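Local coordinates for envelope glycoprotein (Bourbon virus, PDB 5ZL2) that probably mediates low-pH-triggered fusion of the viral envelope with host membranes, as a trimeric class III fusion glycoprotein of the baculovirus gp64 family, at residues Ile30-Thr35 / Tyr258-Gln263; Ser325-Asp330 / Met342-Ile347. All blocks are in the same frame, centred on the assembly; numbering follows the deposited sequence.

How the interactions relate
From the N terminus the chain first lays down strand 26-36, whose residues 30-35 are separated by more than 220 residues from their partner in interaction 1, residues 258-263 on strand 256-260. That contact closes a large loop, mostly strand where it is regular, and joins two neighbouring strands of a mixed sheet. The chain then runs through the long helix 284-326. Interaction 2 opens at its C-terminal end and closes after only a short excursion through helix 333-337, folding strand 342-346 back against residues 325-330. The two contacts follow in series, neither nesting nor crossing, with centres about 63 Å apart: one lies in the sheet, the other where the long helix ends.

Interaction 1 of 2, residues Ile30-Thr35 / Tyr258-Gln263; sequences IKVTKT and YKNEKQ
The Tyr258 ring has Val32 CG2 at its edge, 4.1 Å from CD2, while Lys34 meets the same CD2-CE2 side obliquely. Lys34 runs alongside the ring in the same direction, its CD 3.5 Å from Tyr258 CE2. With CG anti to the backbone N (chi1 169°) and an extended chain beyond, its aliphatic part follows the ring until NZ and Tyr258 OH both reach Asp238, the lysine through a salt bridge and the phenol through a hydrogen bond. Phe243 of strand 241-245 stacks on the Tyr258 ring. Val32, Lys34 and Tyr258 point to one face of a mixed sheet, in which strand 26-36 is antiparallel to strand 256-260 and has strand 200-210 along its other edge. Thr33 and Lys259 form a hydrogen-bonded antiparallel pair: Thr33 N gives to Lys259 O at 2.6 Å, and Lys259 N to Thr33 O at 2.7 Å, both nearly straight. Their side chains leave on the face opposite Tyr258. There Glu261 bends at chi2 (97°) and returns across Thr33 at about a right angle. Thr33 OG1 donates to Glu261 OE2 at 2.7 Å, arriving from above the carboxylate plane, 46° out of it. Glu261 OE1 passes the CG of Lys31, whose NZ stays 5.5 Å from OE1, a separation that may allow some attraction between the opposite charges without a salt bridge.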
loop_
_atom_site.group_PDB
_atom_site.type_symbol
_atom_site.label_atom_id
_atom_site.label_comp_id
_atom_site.label_asym_id
_atom_site.label_seq_id
_atom_site.Cartn_x
_atom_site.Cartn_y
_atom_site.Cartn_z
ATOM N N ILE A 30 -1.870 25.983 -13.746
ATOM C CA ILE A 30 -0.924 26.759 -12.952
ATOM C C ILE A 30 0.465 26.648 -13.563
ATOM O O ILE A 30 0.975 25.544 -13.787
ATOM C CB ILE A 30 -0.932 26.292 -11.490
ATOM C CG1 ILE A 30 -2.371 26.293 -10.956
ATOM C CG2 ILE A 30 -0.027 27.174 -10.648
ATOM C CD1 ILE A 30 -2.487 26.266 -9.443
ATOM N N LYS A 31 1.082 27.797 -13.825
ATOM C CA LYS A 31 2.392 27.868 -14.459
ATOM C C LYS A 31 3.457 27.757 -13.377
ATOM O O LYS A 31 3.601 28.658 -12.546
ATOM C CB LYS A 31 2.519 29.174 -15.238
ATOM C CG LYS A 31 3.769 29.316 -16.082
ATOM C CD LYS A 31 3.731 30.639 -16.830
ATOM C CE LYS A 31 5.086 31.015 -17.397
ATOM N NZ LYS A 31 5.087 32.429 -17.868
ATOM N N VAL A 32 4.202 26.653 -13.378
ATOM C CA VAL A 32 5.191 26.393 -12.342
ATOM C C VAL A 32 6.546 26.111 -12.974
ATOM O O VAL A 32 6.653 25.723 -14.139
ATOM C CB VAL A 32 4.789 25.211 -11.433
ATOM C CG1 VAL A 32 3.476 25.500 -10.717
ATOM C CG2 VAL A 32 4.701 23.930 -12.246
ATOM N N THR A 33 7.589 26.319 -12.178
ATOM C CA THR A 33 8.917 25.803 -12.482
ATOM C C THR A 33 9.078 24.473 -11.754
ATOM O O THR A 33 8.991 24.418 -10.522
ATOM C CB THR A 33 10.005 26.793 -12.066
ATOM O OG1 THR A 33 10.153 27.793 -13.081
ATOM C CG2 THR A 33 11.334 26.080 -11.877
ATOM N N LYS A 34 9.285 23.406 -12.515
ATOM C CA LYS A 34 9.341 22.050 -11.980
ATOM C C LYS A 34 10.780 21.557 -12.082
ATOM O O LYS A 34 11.289 21.345 -13.186
ATOM C CB LYS A 34 8.378 21.137 -12.739
ATOM C CG LYS A 34 8.538 19.653 -12.453
ATOM C CD LYS A 34 7.687 18.821 -13.401
ATOM C CE LYS A 34 8.102 17.356 -13.376
ATOM N NZ LYS A 34 7.186 16.478 -14.164
ATOM N N THR A 35 11.428 21.369 -10.932
ATOM C CA THR A 35 12.828 20.965 -10.883
ATOM C C THR A 35 12.958 19.445 -10.822
ATOM O O THR A 35 12.224 18.776 -10.092
ATOM C CB THR A 35 13.523 21.602 -9.680
ATOM O OG1 THR A 35 12.983 22.910 -9.455
ATOM C CG2 THR A 35 15.015 21.719 -9.927
ATOM N N TYR A 258 8.020 21.753 -7.360
ATOM C CA TYR A 258 7.175 22.641 -8.148
ATOM C C TYR A 258 7.163 24.014 -7.493
ATOM O O TYR A 258 6.722 24.152 -6.346
ATOM C CB TYR A 258 5.750 22.099 -8.257
ATOM C CG TYR A 258 5.654 20.703 -8.823
ATOM C CD1 TYR A 258 5.649 19.597 -7.989
ATOM C CD2 TYR A 258 5.555 20.492 -10.192
ATOM C CE1 TYR A 258 5.557 18.321 -8.499
ATOM C CE2 TYR A 258 5.461 19.216 -10.711
ATOM C CZ TYR A 258 5.463 18.135 -9.859
ATOM O OH TYR A 258 5.372 16.860 -10.364
ATOM N N LYS A 259 7.642 25.024 -8.214
ATOM C CA LYS A 259 7.637 26.397 -7.732
ATOM C C LYS A 259 6.845 27.260 -8.699
ATOM O O LYS A 259 7.243 27.433 -9.856
ATOM C CB LYS A 259 9.051 26.951 -7.563
ATOM C CG LYS A 259 9.084 28.249 -6.765
ATOM C CD LYS A 259 10.497 28.773 -6.618
ATOM C CE LYS A 259 10.558 29.907 -5.614
ATOM N NZ LYS A 259 11.945 30.429 -5.472
ATOM N N ASN A 260 5.737 27.802 -8.217
ATOM C CA ASN A 260 4.901 28.686 -9.012
ATOM C C ASN A 260 5.594 30.032 -9.182
ATOM O O ASN A 260 5.891 30.706 -8.192
ATOM C CB ASN A 260 3.547 28.848 -8.322
ATOM C CG ASN A 260 2.630 29.809 -9.036
ATOM O OD1 ASN A 260 2.556 29.819 -10.262
ATOM N ND2 ASN A 260 1.918 30.626 -8.270
ATOM N N GLU A 261 5.874 30.414 -10.428
ATOM C CA GLU A 261 6.196 31.807 -10.701
ATOM C C GLU A 261 5.038 32.678 -10.225
ATOM O O GLU A 261 3.922 32.193 -10.029
ATOM C CB GLU A 261 6.477 32.017 -12.189
ATOM C CG GLU A 261 7.670 31.225 -12.712
ATOM C CD GLU A 261 7.260 29.934 -13.382
ATOM O OE1 GLU A 261 6.066 29.583 -13.302
ATOM O OE2 GLU A 261 8.130 29.272 -13.988
ATOM N N LYS A 262 5.291 33.984 -10.074
ATOM C CA LYS A 262 4.520 34.750 -9.095
ATOM C C LYS A 262 4.833 34.152 -7.732
ATOM O O LYS A 262 4.044 33.356 -7.214
ATOM C CB LYS A 262 3.005 34.742 -9.346
ATOM C CG LYS A 262 2.558 35.234 -10.708
ATOM C CD LYS A 262 1.239 34.582 -11.103
ATOM C CE LYS A 262 0.313 34.429 -9.901
ATOM N NZ LYS A 262 -0.941 33.695 -10.238
ATOM N N GLN A 263 5.988 34.539 -7.167
ATOM C CA GLN A 263 6.872 33.786 -6.273
ATOM C C GLN A 263 7.843 32.915 -7.061
ATOM O O GLN A 263 8.220 31.828 -6.614
ATOM C CB GLN A 263 6.100 32.915 -5.275
ATOM C CG GLN A 263 5.180 33.681 -4.341
ATOM C CD GLN A 263 3.802 33.055 -4.264
ATOM O OE1 GLN A 263 3.600 31.926 -4.706
ATOM N NE2 GLN A 263 2.846 33.787 -3.706
#

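Interaction 2 of 2, residues Ser325-Asp330 / Met342-Ile347; sequences SLAKID and MASKFI
Beyond the C-terminal end of the long helix 284-326 the chain turns through helix 333-337 into a small antiparallel hairpin, whose strand 342-346 sets Ser344 and Phe346 against Ala327 and Lys328. Phe346 contributes the largest single share of the contact. Lys328 CG lies over one face of its ring, 4.1 Å from CD2 and offset toward the rim, and Ala327 CB meets the edge, 3.9 Å from CE2. The lysine crosses the phenylalanine at about a right angle, then bends at chi4 (86°). NZ thereby sits 4.9 Å from the ring centroid and 24° off the normal, a cation-pi contact, while also hydrogen-bonding to Ser324 O. From strand 352-356, the other strand of the hairpin, Phe352 meets Phe346 with the ring planes inclined to each other. Beside the aromatic contact, Ser344 OG donates a weak hydrogen bond to Ala327 O at 3.2 Å; chi1 of 64° sets the hydroxyl between its own backbone N and carbonyl carbon, on the side facing Ala327. Leu326 O accepts from both Ile329 N and Asp330 N. Asp330 then caps Arg332 N through OD1, and its OD2 hydrogen-bonds to Ser325 of a neighbouring subunit of the trimer.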
loop_
_atom_site.group_PDB
_atom_site.type_symbol
_atom_site.label_atom_id
_atom_site.label_comp_id
_atom_site.label_asym_id
_atom_site.label_seq_id
_atom_site.Cartn_x
_atom_site.Cartn_y
_atom_site.Cartn_z
ATOM N N SER A 325 -50.406 19.163 -25.035
ATOM C CA SER A 325 -51.194 20.384 -25.091
ATOM C C SER A 325 -50.904 21.205 -26.342
ATOM O O SER A 325 -51.837 21.701 -26.983
ATOM C CB SER A 325 -50.942 21.228 -23.840
ATOM O OG SER A 325 -51.696 22.425 -23.874
ATOM N N LEU A 326 -49.633 21.354 -26.715
ATOM C CA LEU A 326 -49.309 22.171 -27.880
ATOM C C LEU A 326 -49.712 21.476 -29.174
ATOM O O LEU A 326 -50.197 22.125 -30.107
ATOM C CB LEU A 326 -47.821 22.522 -27.891
ATOM C CG LEU A 326 -47.361 23.448 -29.019
ATOM C CD1 LEU A 326 -47.807 24.866 -28.714
ATOM C CD2 LEU A 326 -45.844 23.394 -29.183
ATOM N N ALA A 327 -49.537 20.153 -29.244
ATOM C CA ALA A 327 -49.902 19.420 -30.452
ATOM C C ALA A 327 -51.386 19.523 -30.764
ATOM O O ALA A 327 -51.786 19.282 -31.908
ATOM C CB ALA A 327 -49.502 17.952 -30.318
ATOM N N LYS A 328 -52.210 19.865 -29.771
ATOM C CA LYS A 328 -53.625 20.113 -30.029
ATOM C C LYS A 328 -53.822 21.320 -30.936
ATOM O O LYS A 328 -54.795 21.378 -31.695
ATOM C CB LYS A 328 -54.370 20.321 -28.710
ATOM C CG LYS A 328 -54.437 19.089 -27.828
ATOM C CD LYS A 328 -55.495 19.248 -26.747
ATOM C CE LYS A 328 -55.807 17.917 -26.081
ATOM N NZ LYS A 328 -54.874 17.634 -24.959
ATOM N N ILE A 329 -52.913 22.286 -30.873
ATOM C CA ILE A 329 -52.993 23.489 -31.687
ATOM C C ILE A 329 -52.160 23.365 -32.956
ATOM O O ILE A 329 -52.590 23.793 -34.028
ATOM C CB ILE A 329 -52.555 24.708 -30.848
ATOM C CG1 ILE A 329 -53.342 24.746 -29.534
ATOM C CG2 ILE A 329 -52.735 25.995 -31.636
ATOM C CD1 ILE A 329 -52.614 25.433 -28.397
ATOM N N ASP A 330 -50.977 22.773 -32.846
ATOM C CA ASP A 330 -50.044 22.612 -33.955
ATOM C C ASP A 330 -49.966 21.123 -34.261
ATOM O O ASP A 330 -49.148 20.401 -33.690
ATOM C CB ASP A 330 -48.672 23.187 -33.601
ATOM C CG ASP A 330 -47.808 23.445 -34.820
ATOM O OD1 ASP A 330 -47.983 22.747 -35.843
ATOM O OD2 ASP A 330 -46.948 24.349 -34.757
ATOM N N MET A 342 -46.125 13.962 -40.445
ATOM C CA MET A 342 -47.401 13.436 -39.979
ATOM C C MET A 342 -48.175 14.551 -39.292
ATOM O O MET A 342 -47.609 15.576 -38.903
ATOM C CB MET A 342 -47.205 12.256 -39.022
ATOM C CG MET A 342 -46.764 12.669 -37.628
ATOM S SD MET A 342 -46.824 11.333 -36.419
ATOM C CE MET A 342 -45.714 10.149 -37.172
ATOM N N ALA A 343 -49.479 14.336 -39.140
ATOM C CA ALA A 343 -50.343 15.297 -38.471
ATOM C C ALA A 343 -51.144 14.598 -37.385
ATOM O O ALA A 343 -51.581 13.456 -37.555
ATOM C CB ALA A 343 -51.289 15.986 -39.452
ATOM N N SER A 344 -51.347 15.304 -36.278
ATOM C CA SER A 344 -51.898 14.735 -35.061
ATOM C C SER A 344 -53.379 15.066 -34.915
ATOM O O SER A 344 -53.840 16.149 -35.288
ATOM C CB SER A 344 -51.133 15.247 -33.840
ATOM O OG SER A 344 -51.282 16.650 -33.699
ATOM N N LYS A 345 -54.116 14.118 -34.341
ATOM C CA LYS A 345 -55.565 14.210 -34.178
ATOM C C LYS A 345 -55.909 13.560 -32.849
ATOM O O LYS A 345 -55.796 12.338 -32.714
ATOM C CB LYS A 345 -56.285 13.509 -35.332
ATOM C CG LYS A 345 -57.795 13.728 -35.430
ATOM C CD LYS A 345 -58.231 15.156 -35.129
ATOM C CE LYS A 345 -59.688 15.368 -35.551
ATOM N NZ LYS A 345 -60.433 16.291 -34.651
ATOM N N PHE A 346 -56.330 14.360 -31.875
ATOM C CA PHE A 346 -56.584 13.848 -30.538
ATOM C C PHE A 346 -58.031 13.393 -30.404
ATOM O O PHE A 346 -58.962 14.156 -30.686
ATOM C CB PHE A 346 -56.255 14.902 -29.479
ATOM C CG PHE A 346 -54.807 14.934 -29.100
ATOM C CD1 PHE A 346 -54.358 14.300 -27.957
ATOM C CD2 PHE A 346 -53.889 15.579 -29.905
ATOM C CE1 PHE A 346 -53.021 14.321 -27.619
ATOM C CE2 PHE A 346 -52.551 15.602 -29.573
ATOM C CZ PHE A 346 -52.117 14.974 -28.428
ATOM N N ILE A 347 -58.208 12.144 -29.974
ATOM C CA ILE A 347 -59.515 11.612 -29.615
ATOM C C ILE A 347 -59.747 11.662 -28.109
ATOM O O ILE A 347 -60.746 11.127 -27.620
ATOM C CB ILE A 347 -59.682 10.182 -30.144
ATOM C CG1 ILE A 347 -58.817 9.217 -29.335
ATOM C CG2 ILE A 347 -59.312 10.120 -31.608
ATOM C CD1 ILE A 347 -59.200 7.772 -29.505
#